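Local atomic coordinates of glutathione S-transferase (Sulfitobacter, PDB entry 4GF0), a protein that binds glutathione in a two-domain pocket and, as its family suggests, probably catalyses glutathione transfer to electrophilic substrates. Residues V17-E22 / Y165-C170; V31-A36 / G52-L57; A92-S97 / Y153-D158; A139-V144 / P184-F189; N171-D174 / D179-A182. All blocks are in the same frame, centred on the assembly; numbering follows the deposited sequence.

Contact 1. Residues V17-E22 / Y165-C170; sequences VAIAIE and YLFVVC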
# COMPACT_ATOMS: atom_id res chain seq x y z
N VAL A 17 4.56 1.39 -12.45
CA VAL A 17 5.71 0.49 -12.40
C VAL A 17 6.47 0.58 -13.72
O VAL A 17 7.70 0.62 -13.73
CB VAL A 17 5.27 -0.95 -12.08
CG1 VAL A 17 6.49 -1.89 -12.03
CG2 VAL A 17 4.52 -1.00 -10.75
N ALA A 18 5.74 0.65 -14.83
CA ALA A 18 6.40 0.78 -16.13
C ALA A 18 7.24 2.05 -16.19
O ALA A 18 8.38 2.04 -16.67
CB ALA A 18 5.37 0.78 -17.24
N ILE A 19 6.69 3.14 -15.67
CA ILE A 19 7.42 4.40 -15.64
C ILE A 19 8.72 4.25 -14.85
O ILE A 19 9.77 4.71 -15.28
CB ILE A 19 6.56 5.50 -15.05
CG1 ILE A 19 5.44 5.82 -16.04
CG2 ILE A 19 7.39 6.78 -14.78
CD1 ILE A 19 4.32 6.72 -15.45
N ALA A 20 8.65 3.58 -13.70
CA ALA A 20 9.85 3.37 -12.90
C ALA A 20 10.89 2.52 -13.62
O ALA A 20 12.09 2.80 -13.53
CB ALA A 20 9.50 2.76 -11.55
N ILE A 21 10.43 1.49 -14.33
CA ILE A 21 11.36 0.63 -15.05
C ILE A 21 12.05 1.43 -16.15
O ILE A 21 13.24 1.27 -16.39
CB ILE A 21 10.66 -0.60 -15.65
CG1 ILE A 21 10.09 -1.46 -14.52
CG2 ILE A 21 11.68 -1.44 -16.42
CD1 ILE A 21 9.19 -2.61 -14.97
N GLU A 22 11.29 2.31 -16.81
CA GLU A 22 11.89 3.19 -17.81
C GLU A 22 12.93 4.13 -17.19
O GLU A 22 13.99 4.36 -17.78
CB GLU A 22 10.81 4.02 -18.53
CG GLU A 22 9.75 3.20 -19.25
CD GLU A 22 10.22 2.66 -20.59
OE1 GLU A 22 11.37 2.95 -21.00
OE2 GLU A 22 9.42 1.96 -21.25
N TYR A 165 4.07 6.94 -9.07
CA TYR A 165 2.87 6.54 -8.35
C TYR A 165 1.87 7.70 -8.32
O TYR A 165 0.70 7.53 -8.69
CB TYR A 165 3.25 6.11 -6.92
CG TYR A 165 2.34 5.08 -6.29
CD1 TYR A 165 1.00 4.96 -6.67
CD2 TYR A 165 2.82 4.24 -5.30
CE1 TYR A 165 0.17 4.00 -6.07
CE2 TYR A 165 2.01 3.29 -4.71
CZ TYR A 165 0.69 3.18 -5.09
OH TYR A 165 -0.10 2.23 -4.47
N LEU A 166 2.32 8.89 -7.92
CA LEU A 166 1.42 10.04 -7.81
C LEU A 166 0.92 10.47 -9.18
O LEU A 166 -0.24 10.83 -9.33
CB LEU A 166 2.13 11.22 -7.13
CG LEU A 166 1.27 12.47 -6.95
CD1 LEU A 166 0.10 12.18 -6.01
CD2 LEU A 166 2.15 13.60 -6.41
N PHE A 167 1.79 10.41 -10.18
CA PHE A 167 1.40 10.81 -11.52
C PHE A 167 0.23 9.99 -12.06
O PHE A 167 -0.75 10.54 -12.57
CB PHE A 167 2.59 10.67 -12.46
CG PHE A 167 2.27 10.98 -13.89
CD1 PHE A 167 1.96 12.28 -14.28
CD2 PHE A 167 2.26 9.98 -14.84
CE1 PHE A 167 1.67 12.57 -15.61
CE2 PHE A 167 1.96 10.26 -16.17
CZ PHE A 167 1.66 11.56 -16.56
N VAL A 168 0.32 8.67 -11.95
CA VAL A 168 -0.74 7.83 -12.49
C VAL A 168 -2.05 8.04 -11.73
O VAL A 168 -3.12 8.07 -12.33
CB VAL A 168 -0.33 6.34 -12.52
CG1 VAL A 168 -1.51 5.48 -12.93
CG2 VAL A 168 0.83 6.15 -13.50
N VAL A 169 -1.97 8.25 -10.42
CA VAL A 169 -3.18 8.52 -9.65
C VAL A 169 -3.79 9.87 -10.02
O VAL A 169 -5.00 9.98 -10.22
CB VAL A 169 -2.93 8.45 -8.13
CG1 VAL A 169 -4.19 8.83 -7.35
CG2 VAL A 169 -2.46 7.04 -7.74
N CYS A 170 -2.95 10.91 -10.13
CA CYS A 170 -3.49 12.24 -10.46
C CYS A 170 -4.04 12.28 -11.88
O CYS A 170 -4.89 13.12 -12.22
CB CYS A 170 -2.42 13.32 -10.26
SG CYS A 170 -2.08 13.63 -8.54

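Contact 2. Residues V31-A36 / G52-L57; sequences VRVDFA and GRVPAL. With GSH (glutathione), chain D.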
# COMPACT_ATOMS: atom_id res chain seq x y z
N VAL A 31 3.08 -6.93 -20.81
CA VAL A 31 1.99 -7.79 -21.24
C VAL A 31 0.68 -7.14 -20.88
O VAL A 31 0.40 -6.91 -19.70
CB VAL A 31 2.05 -9.17 -20.55
CG1 VAL A 31 0.82 -10.01 -20.95
CG2 VAL A 31 3.33 -9.88 -20.92
N ARG A 32 -0.13 -6.86 -21.89
CA ARG A 32 -1.41 -6.19 -21.64
C ARG A 32 -2.47 -7.16 -21.14
O ARG A 32 -2.67 -8.23 -21.71
CB ARG A 32 -1.88 -5.45 -22.90
CG ARG A 32 -3.19 -4.68 -22.69
CD ARG A 32 -3.43 -3.69 -23.82
NE ARG A 32 -3.63 -4.34 -25.11
CZ ARG A 32 -4.78 -4.86 -25.52
NH1 ARG A 32 -5.85 -4.82 -24.73
NH2 ARG A 32 -4.87 -5.42 -26.72
N VAL A 33 -3.14 -6.79 -20.05
CA VAL A 33 -4.25 -7.57 -19.51
C VAL A 33 -5.52 -6.81 -19.86
O VAL A 33 -5.68 -5.65 -19.48
CB VAL A 33 -4.12 -7.74 -17.99
CG1 VAL A 33 -5.30 -8.52 -17.44
CG2 VAL A 33 -2.80 -8.44 -17.64
N ASP A 34 -6.41 -7.46 -20.60
CA ASP A 34 -7.57 -6.79 -21.19
C ASP A 34 -8.80 -6.78 -20.28
O ASP A 34 -9.49 -7.80 -20.15
CB ASP A 34 -7.90 -7.45 -22.53
CG ASP A 34 -8.92 -6.68 -23.34
OD1 ASP A 34 -9.23 -5.52 -22.99
OD2 ASP A 34 -9.41 -7.23 -24.35
N PHE A 35 -9.09 -5.63 -19.67
CA PHE A 35 -10.25 -5.49 -18.77
C PHE A 35 -11.57 -5.59 -19.53
O PHE A 35 -12.61 -5.87 -18.94
CB PHE A 35 -10.22 -4.14 -18.05
CG PHE A 35 -9.25 -4.06 -16.91
CD1 PHE A 35 -8.27 -5.03 -16.72
CD2 PHE A 35 -9.33 -3.01 -16.01
CE1 PHE A 35 -7.38 -4.95 -15.66
CE2 PHE A 35 -8.44 -2.91 -14.94
CZ PHE A 35 -7.46 -3.89 -14.77
N ALA A 36 -11.53 -5.32 -20.83
CA ALA A 36 -12.74 -5.30 -21.65
C ALA A 36 -13.39 -6.68 -21.74
O ALA A 36 -14.58 -6.80 -22.00
CB ALA A 36 -12.45 -4.75 -23.04
N GLY A 52 -6.21 -11.04 -8.89
CA GLY A 52 -6.90 -10.62 -10.10
C GLY A 52 -6.73 -9.14 -10.39
O GLY A 52 -7.65 -8.49 -10.89
N ARG A 53 -5.55 -8.60 -10.06
CA ARG A 53 -5.28 -7.19 -10.28
C ARG A 53 -4.01 -7.01 -11.08
O ARG A 53 -3.17 -7.90 -11.11
CB ARG A 53 -5.10 -6.44 -8.94
CG ARG A 53 -6.13 -6.72 -7.89
CD ARG A 53 -7.50 -6.14 -8.22
NE ARG A 53 -8.41 -6.40 -7.10
CZ ARG A 53 -8.41 -5.70 -5.97
NH1 ARG A 53 -7.57 -4.68 -5.83
NH2 ARG A 53 -9.25 -6.01 -4.99
N VAL A 54 -3.87 -5.84 -11.70
CA VAL A 54 -2.58 -5.43 -12.24
C VAL A 54 -2.09 -4.27 -11.35
O VAL A 54 -2.91 -3.52 -10.81
CB VAL A 54 -2.67 -4.99 -13.73
CG1 VAL A 54 -3.05 -6.18 -14.60
CG2 VAL A 54 -3.69 -3.87 -13.90
N PRO A 55 -0.77 -4.11 -11.19
CA PRO A 55 0.34 -4.83 -11.83
C PRO A 55 0.69 -6.16 -11.20
O PRO A 55 0.40 -6.41 -10.03
CB PRO A 55 1.51 -3.87 -11.63
CG PRO A 55 1.20 -3.22 -10.29
CD PRO A 55 -0.29 -3.00 -10.34
N ALA A 56 1.36 -7.00 -11.99
CA ALA A 56 2.14 -8.11 -11.45
C ALA A 56 3.44 -8.08 -12.21
O ALA A 56 3.49 -7.67 -13.37
CB ALA A 56 1.41 -9.45 -11.65
N LEU A 57 4.51 -8.52 -11.56
CA LEU A 57 5.82 -8.51 -12.19
C LEU A 57 6.42 -9.89 -12.12
O LEU A 57 6.50 -10.49 -11.04
CB LEU A 57 6.74 -7.51 -11.47
CG LEU A 57 8.09 -7.21 -12.12
CD1 LEU A 57 7.89 -6.36 -13.38
CD2 LEU A 57 8.99 -6.51 -11.10
N1 GSH D . -3.32 -2.53 -4.10
CA1 GSH D . -3.12 -2.86 -5.49
C1 GSH D . -1.85 -2.25 -5.98
O11 GSH D . -1.14 -2.85 -6.83
O12 GSH D . -1.49 -1.11 -5.57
CB1 GSH D . -4.25 -2.32 -6.32
CG1 GSH D . -4.25 -3.08 -7.65
CD1 GSH D . -5.54 -2.76 -8.42
OE1 GSH D . -6.63 -2.72 -7.84
N2 GSH D . -5.45 -2.49 -9.85
CA2 GSH D . -6.65 -2.20 -10.59
C2 GSH D . -7.20 -3.50 -11.10
O2 GSH D . -6.46 -4.44 -11.35
CB2 GSH D . -6.36 -1.29 -11.75
SG2 GSH D . -5.87 0.31 -11.15
N3 GSH D . -8.64 -3.69 -11.28
CA3 GSH D . -9.11 -4.98 -11.79
C3 GSH D . -10.38 -5.40 -11.10
O31 GSH D . -10.72 -4.88 -10.00
O32 GSH D . -11.11 -6.31 -11.61

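Contact 3. Residues A92-S97 / Y153-D158; sequences AAQMRS and YVLGED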
# COMPACT_ATOMS: atom_id res chain seq x y z
N ALA A 92 13.43 9.20 2.45
CA ALA A 92 12.86 7.95 1.95
C ALA A 92 11.52 7.65 2.64
O ALA A 92 10.61 7.11 2.01
CB ALA A 92 13.84 6.78 2.13
N ALA A 93 11.41 7.99 3.92
CA ALA A 93 10.17 7.75 4.65
C ALA A 93 9.07 8.68 4.15
O ALA A 93 7.89 8.32 4.10
CB ALA A 93 10.40 7.91 6.17
N GLN A 94 9.44 9.90 3.77
CA GLN A 94 8.46 10.83 3.24
C GLN A 94 7.99 10.35 1.87
O GLN A 94 6.83 10.51 1.52
CB GLN A 94 9.04 12.24 3.18
CG GLN A 94 9.32 12.81 4.56
CD GLN A 94 10.14 14.08 4.51
OE1 GLN A 94 11.08 14.19 3.72
NE2 GLN A 94 9.81 15.04 5.38
N MET A 95 8.91 9.77 1.10
CA MET A 95 8.60 9.16 -0.19
C MET A 95 7.61 8.02 0.04
O MET A 95 6.59 7.93 -0.63
CB MET A 95 9.87 8.62 -0.84
CG MET A 95 9.66 7.87 -2.15
SD MET A 95 11.10 6.87 -2.57
CE MET A 95 10.88 5.49 -1.43
N ARG A 96 7.90 7.16 1.01
CA ARG A 96 7.03 6.00 1.25
C ARG A 96 5.70 6.39 1.87
O ARG A 96 4.70 5.71 1.66
CB ARG A 96 7.73 4.91 2.06
CG ARG A 96 8.80 4.19 1.24
CD ARG A 96 9.27 2.90 1.90
NE ARG A 96 10.40 2.37 1.14
CZ ARG A 96 11.67 2.61 1.43
NH1 ARG A 96 11.99 3.33 2.51
NH2 ARG A 96 12.63 2.12 0.65
N SER A 97 5.68 7.48 2.63
CA SER A 97 4.42 7.96 3.20
C SER A 97 3.49 8.32 2.07
O SER A 97 2.31 8.01 2.10
CB SER A 97 4.66 9.19 4.08
OG SER A 97 3.41 9.71 4.52
N TYR A 153 8.52 17.97 -7.53
CA TYR A 153 8.20 16.55 -7.33
C TYR A 153 7.84 16.33 -5.88
O TYR A 153 7.89 17.26 -5.08
CB TYR A 153 9.40 15.68 -7.71
CG TYR A 153 9.75 15.78 -9.17
CD1 TYR A 153 8.89 15.31 -10.15
CD2 TYR A 153 10.94 16.38 -9.57
CE1 TYR A 153 9.22 15.42 -11.50
CE2 TYR A 153 11.27 16.49 -10.92
CZ TYR A 153 10.41 16.00 -11.87
OH TYR A 153 10.75 16.12 -13.21
N VAL A 154 7.49 15.10 -5.52
CA VAL A 154 7.08 14.84 -4.13
C VAL A 154 8.12 15.30 -3.10
O VAL A 154 7.79 15.98 -2.15
CB VAL A 154 6.73 13.36 -3.93
CG1 VAL A 154 6.55 13.05 -2.43
CG2 VAL A 154 5.48 13.01 -4.71
N LEU A 155 9.38 14.94 -3.32
CA LEU A 155 10.43 15.30 -2.37
C LEU A 155 11.03 16.67 -2.62
O LEU A 155 11.97 17.07 -1.93
CB LEU A 155 11.54 14.27 -2.40
CG LEU A 155 11.08 12.89 -1.93
CD1 LEU A 155 12.20 11.91 -2.11
CD2 LEU A 155 10.63 12.93 -0.48
N GLY A 156 10.50 17.39 -3.61
CA GLY A 156 11.03 18.70 -3.95
C GLY A 156 11.80 18.63 -5.26
O GLY A 156 11.26 18.20 -6.28
N GLU A 157 13.06 19.04 -5.22
CA GLU A 157 13.93 18.97 -6.39
C GLU A 157 14.10 17.55 -6.94
O GLU A 157 14.15 17.34 -8.15
CB GLU A 157 15.31 19.57 -6.06
CG GLU A 157 16.41 19.24 -7.08
CD GLU A 157 17.78 19.78 -6.69
OE1 GLU A 157 17.86 20.62 -5.77
OE2 GLU A 157 18.79 19.35 -7.30
N ASP A 158 14.17 16.57 -6.04
CA ASP A 158 14.53 15.21 -6.43
C ASP A 158 13.35 14.30 -6.76
O ASP A 158 12.45 14.11 -5.95
CB ASP A 158 15.36 14.57 -5.31
CG ASP A 158 16.60 15.37 -4.97
OD1 ASP A 158 17.26 15.85 -5.91
OD2 ASP A 158 16.90 15.53 -3.78

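Contact 4. Residues A139-V144 / P184-F189; sequences ACADFV and PKITTF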
# COMPACT_ATOMS: atom_id res chain seq x y z
N ALA A 139 -10.82 15.75 -2.03
CA ALA A 139 -10.26 15.83 -0.69
C ALA A 139 -8.87 15.22 -0.68
O ALA A 139 -7.96 15.73 -0.01
CB ALA A 139 -11.18 15.13 0.34
N CYS A 140 -8.68 14.15 -1.44
CA CYS A 140 -7.36 13.55 -1.56
C CYS A 140 -6.41 14.51 -2.27
O CYS A 140 -5.26 14.68 -1.85
CB CYS A 140 -7.43 12.22 -2.31
SG CYS A 140 -8.13 10.88 -1.30
N ALA A 141 -6.89 15.15 -3.33
CA ALA A 141 -6.06 16.10 -4.07
C ALA A 141 -5.67 17.28 -3.17
O ALA A 141 -4.53 17.77 -3.25
CB ALA A 141 -6.76 16.58 -5.32
N ASP A 142 -6.59 17.71 -2.32
CA ASP A 142 -6.33 18.76 -1.34
C ASP A 142 -5.13 18.40 -0.46
O ASP A 142 -4.23 19.21 -0.23
CB ASP A 142 -7.54 18.99 -0.43
CG ASP A 142 -8.66 19.74 -1.11
OD1 ASP A 142 -8.45 20.25 -2.23
OD2 ASP A 142 -9.75 19.84 -0.50
N PHE A 143 -5.15 17.17 0.05
CA PHE A 143 -4.06 16.67 0.88
C PHE A 143 -2.75 16.52 0.12
O PHE A 143 -1.67 16.81 0.67
CB PHE A 143 -4.44 15.34 1.51
CG PHE A 143 -3.42 14.83 2.48
CD1 PHE A 143 -3.39 15.31 3.78
CD2 PHE A 143 -2.50 13.87 2.10
CE1 PHE A 143 -2.44 14.85 4.69
CE2 PHE A 143 -1.55 13.41 3.00
CZ PHE A 143 -1.53 13.90 4.29
N VAL A 144 -2.81 16.03 -1.11
CA VAL A 144 -1.62 15.95 -1.94
C VAL A 144 -0.99 17.33 -2.07
O VAL A 144 0.22 17.50 -1.87
CB VAL A 144 -1.94 15.41 -3.35
CG1 VAL A 144 -0.78 15.65 -4.31
CG2 VAL A 144 -2.26 13.92 -3.28
N PRO A 184 -2.30 24.16 -8.10
CA PRO A 184 -1.12 24.65 -8.83
C PRO A 184 0.09 23.71 -8.75
O PRO A 184 0.73 23.49 -9.78
CB PRO A 184 -0.82 26.01 -8.17
CG PRO A 184 -1.69 26.09 -6.95
CD PRO A 184 -2.86 25.17 -7.18
N LYS A 185 0.39 23.16 -7.57
CA LYS A 185 1.54 22.27 -7.46
C LYS A 185 1.34 20.95 -8.19
O LYS A 185 2.26 20.44 -8.83
CB LYS A 185 1.94 22.05 -6.00
CG LYS A 185 2.61 23.28 -5.37
CD LYS A 185 3.32 22.92 -4.08
CE LYS A 185 2.31 22.56 -3.02
NZ LYS A 185 2.95 22.04 -1.78
N ILE A 186 0.12 20.41 -8.13
CA ILE A 186 -0.20 19.21 -8.89
C ILE A 186 -0.06 19.50 -10.38
O ILE A 186 0.47 18.68 -11.13
CB ILE A 186 -1.62 18.68 -8.57
CG1 ILE A 186 -1.67 18.13 -7.14
CG2 ILE A 186 -2.02 17.58 -9.56
CD1 ILE A 186 -3.04 17.55 -6.76
N THR A 187 -0.50 20.68 -10.79
CA THR A 187 -0.43 21.06 -12.20
C THR A 187 1.02 21.12 -12.67
O THR A 187 1.37 20.56 -13.71
CB THR A 187 -1.12 22.40 -12.45
OG1 THR A 187 -2.52 22.26 -12.19
CG2 THR A 187 -0.93 22.84 -13.91
N THR A 188 1.87 21.79 -11.89
CA THR A 188 3.29 21.87 -12.24
C THR A 188 3.91 20.48 -12.25
O THR A 188 4.71 20.16 -13.13
CB THR A 188 4.07 22.78 -11.27
OG1 THR A 188 3.57 24.12 -11.39
CG2 THR A 188 5.55 22.76 -11.61
N PHE A 189 3.54 19.67 -11.27
CA PHE A 189 4.02 18.29 -11.17
C PHE A 189 3.67 17.48 -12.42
O PHE A 189 4.52 16.79 -12.99
CB PHE A 189 3.45 17.63 -9.90
CG PHE A 189 3.61 16.14 -9.86
CD1 PHE A 189 4.85 15.56 -9.57
CD2 PHE A 189 2.53 15.30 -10.10
CE1 PHE A 189 5.01 14.17 -9.54
CE2 PHE A 189 2.68 13.90 -10.06
CZ PHE A 189 3.92 13.34 -9.78

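Contact 5. Residues N171-D174 / D179-A182; sequences NWLD and DTAA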
# COMPACT_ATOMS: atom_id res chain seq x y z
N ASN A 171 -3.58 11.36 -12.71
CA ASN A 171 -4.09 11.26 -14.07
C ASN A 171 -5.56 10.82 -14.10
O ASN A 171 -6.24 10.97 -15.12
CB ASN A 171 -3.21 10.29 -14.88
CG ASN A 171 -3.27 10.56 -16.35
OD1 ASN A 171 -2.95 11.66 -16.81
ND2 ASN A 171 -3.69 9.56 -17.12
N TRP A 172 -6.05 10.29 -12.98
CA TRP A 172 -7.46 9.89 -12.84
C TRP A 172 -8.36 11.06 -12.46
O TRP A 172 -9.59 10.95 -12.55
CB TRP A 172 -7.62 8.82 -11.76
CG TRP A 172 -7.04 7.49 -12.08
CD1 TRP A 172 -6.90 6.93 -13.31
CD2 TRP A 172 -6.52 6.54 -11.14
NE1 TRP A 172 -6.32 5.68 -13.20
CE2 TRP A 172 -6.08 5.42 -11.87
CE3 TRP A 172 -6.39 6.53 -9.75
CZ2 TRP A 172 -5.51 4.30 -11.26
CZ3 TRP A 172 -5.83 5.42 -9.14
CH2 TRP A 172 -5.40 4.32 -9.89
N LEU A 173 -7.78 12.16 -12.00
CA LEU A 173 -8.58 13.23 -11.36
C LEU A 173 -9.63 13.86 -12.28
O LEU A 173 -10.80 13.99 -11.89
CB LEU A 173 -7.69 14.31 -10.75
CG LEU A 173 -6.95 13.91 -9.47
CD1 LEU A 173 -5.88 14.94 -9.13
CD2 LEU A 173 -7.92 13.76 -8.30
N ASP A 174 -9.23 14.25 -13.49
CA ASP A 174 -10.17 14.87 -14.42
C ASP A 174 -11.34 13.93 -14.70
O ASP A 174 -12.51 14.34 -14.65
CB ASP A 174 -9.47 15.25 -15.73
CG ASP A 174 -8.70 16.55 -15.64
OD1 ASP A 174 -8.85 17.28 -14.63
OD2 ASP A 174 -7.94 16.86 -16.59
N ASP A 179 -10.91 19.00 -11.13
CA ASP A 179 -10.04 19.80 -12.00
C ASP A 179 -8.62 19.83 -11.44
O ASP A 179 -8.40 20.43 -10.39
CB ASP A 179 -10.55 21.24 -12.11
CG ASP A 179 -11.70 21.40 -13.08
OD1 ASP A 179 -11.66 20.76 -14.16
OD2 ASP A 179 -12.65 22.16 -12.78
N THR A 180 -7.67 19.18 -12.11
CA THR A 180 -6.29 19.24 -11.65
C THR A 180 -5.77 20.67 -11.65
O THR A 180 -4.95 21.06 -10.82
CB THR A 180 -5.36 18.32 -12.47
OG1 THR A 180 -5.29 18.77 -13.83
CG2 THR A 180 -5.89 16.90 -12.45
N ALA A 181 -6.29 21.46 -12.59
CA ALA A 181 -5.94 22.87 -12.73
C ALA A 181 -6.21 23.69 -11.47
O ALA A 181 -5.62 24.75 -11.27
CB ALA A 181 -6.69 23.46 -13.89
N ALA A 182 -7.10 23.20 -10.61
CA ALA A 182 -7.40 23.91 -9.36
C ALA A 182 -6.26 23.76 -8.35
O ALA A 182 -6.27 24.40 -7.30
CB ALA A 182 -8.71 23.42 -8.78

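Contact 1. Residues V17-E22 / Y165-C170
I19 places CG1 opposite its own carbonyl carbon (chi1 -69°) and then extends fully (chi2 168°), a shape that carries its terminal methyl CD1 out from helix 14-23 to the neighbouring helix 162-170. There F167 and V168 receive it. The F167 side chain leaves with CG opposite the backbone N (chi1 176°), while V168 turns its CG2 branch to the side of its backbone N. The CD1 methyl of I19 comes 3.9 Å from F167 CD2, approaching the ring obliquely, and 4.0 Å from V168 CG2. Seen as whole side chains, I19 and F167 meet at about a right angle, whereas I19 and V168 run past one another in opposite directions. One methyl thus meets both an aromatic ring and a valine branch, and all three residues are buried. The helix carrying I19 belongs to the thioredoxin-like N-terminal domain and the one carrying F167 to the helical C-terminal domain, making this a piece of the interdomain interface of a glutathione transferase. Around it, A20 and Y165 both lie on L72 of helix 68-78, and F167 packs on M190 and M193 of helix 184-194. Y165 also touches the bound glutathione, placing the first turn of helix 162-170 beside the ligand pocket. No hydrogen bond or ion pair joins the two segments: at this point the domains meet through dispersion and burial of apolar surface, and the fit rests on the shape of the three side chains.

Contact 2. Residues V31-A36 / G52-L57
V54 spreads its two methyls between V33 and F35, beside the cis peptide bond to P55 that marks the thioredoxin-like domain of glutathione transferases. CG1 of V54 meets V33 CG2 at 3.8 Å, the two valines running past each other in opposite directions. CG1 stands opposite the carbonyl carbon (chi1 -65°), which leaves CG2 between the backbone N and that carbon and turned to the F35 ring, obliquely and 3.9 Å from F35 CZ. That same CZ reaches CA3 of glutathione at 3.6 Å, so the phenyl ring bridges valine and ligand. The backbone of V54 holds the ligand in the manner of an antiparallel strand pair: V54 N donates to the cysteinyl carbonyl O2 of glutathione (3.0 Å, 157°), and glutathione N2 donates to V54 O (2.9 Å). Just before F35 in the chain, the D34 carboxylate closes an Asx turn, OD1 taking the A36 N-H from well above its plane. Y45 of helix 43-46 packs on both V33 and V54, backing the apolar side. R53, whose chain bends at chi2 (-70°), curls along the ligand, and its NH1 donates to the gamma-glutamyl carbonyl OE1 of glutathione over 3.0 Å, the acceptor lying at the edge of the guanidinium near its plane.

Contact 3. Residues A92-S97 / Y153-D158
M95, which L155 touches at its N and CB in the helical C-terminal domain of the glutathione transferase fold, folds its CE methyl over one face of the neighbouring R96 guanidinium, 4.0 Å from its plane and displaced from its centre. The other flat group is the Y153 ring: E157 O lies at its edge, in plane, and F159 meets it edge-to-face. A type I turn from Y153 to G156, in the loop before helix 162-170, docks against helix 89-111. Backbone bonds close the turn in both directions, G156 N to Y153 O and Y153 N to G156 O, each 3.0 Å. At the turn's third position, L155 starts with CG opposite its carbonyl carbon (chi1 -64°) and extends its branches to the helix. V154 N bonds to D163 OD1, fixing the turn to the start of helix 162-170. R96 NE forms a salt bridge with D73 OD2 of its own chain; A93 and Q94 pack on L65 of the second subunit, so the turn touches a helix that also serves the dimer interface. L155 CD1 reaches M95 CB at 4.2 Å, and its CD2 methyl sits 4.0 Å from Q94 CB and 3.9 Å from M95 N.

Contact 4. Residues A139-V144 / P184-F189
I186 gives its backbone N-H to OE1 of E145, and K185 gives its own to OE2, so a single carboxylate from helix 123-148 takes two amides in the first turn of helix 184-194. Its negative charge there probably sits favourably against the helix dipole. Beside this polar join the I186 side chain makes the contact. CG1 stands opposite the carbonyl carbon (chi1 -69°) and the chain runs on straight (chi2 -178°), which drives CD1 into the surface of the other helix. The methyl is 3.8 Å from V144 CG1 and 4.1 Å from A141 CB, and it also lies 3.8 Å from the carbonyl oxygen A141 O. V144 crosses I186 at about a right angle, its CG1 3.9 Å from I186 CG1. Residues one turn apart on helix 123-148 thus both touch the CD1 methyl of one isoleucine, and all three are buried. Within the helical C-terminal domain V144 continues inward to L166 of helix 162-170 and M106 of helix 89-111, while F189 packs on L166 and F167.

Contact 5. Residues N171-D174 / D179-A182
L173 and D174 both meet T180, pinching together the loop between helices 162-170 and 184-194 in the helical C-terminal domain of this glutathione transferase. After N171 comes W172, whose CB points away from the other segment: its NE1 bonds to G11 O, its ring stacks on H110, and it touches the bound glutathione, so W172 connects this loop to the glutathione pocket. L173 comes next and points toward the other segment. Its CB is 3.6 Å from T180 CG2 and its CD1 methyl 3.9 Å from the same carbon; the two side chains cross obliquely, and L173 is buried here while also packing on V178. D174, exposed, follows with CG opposite its carbonyl carbon (chi1 -80°), and this swings the carboxylate over to T180. The bond from T180 N to D174 OD1 is nearly straight (168°) but weak at 3.4 Å. The same oxygen lies 3.7 Å from T180 CG2. D179 brings a second carboxylate close, OD1 to OD1 4.5 Å from D174, a proximity of like charges that may raise the proton affinity of either group, though both are exposed to solvent. Immediately afterwards the chain enters a short 3-10 segment, where A182 N donates to D179 O at 3.1 Å.

Contacts 1 and 4 are buried and purely apolar between side chains, and helix 162-170 joins them: it supplies one segment of contact 1 and packs against both helices of contact 4, where C170 touches I186. Contact 2, also buried, differs in facing the ligand, with the backbone N and O of V54 given to glutathione. It meets contact 1 through V17 on P55 and I21 on L57. Contacts 3 and 5 are only partly buried and both involve loops flanking helix 162-170; contact 3 leans on the helix of the dimer interface, whereas contact 5 is a surface turn carrying carboxylates. Contact 5 abuts contact 4, with A141 on L173. Contacts 2 and 3 lie on opposite sides of the chain's centre.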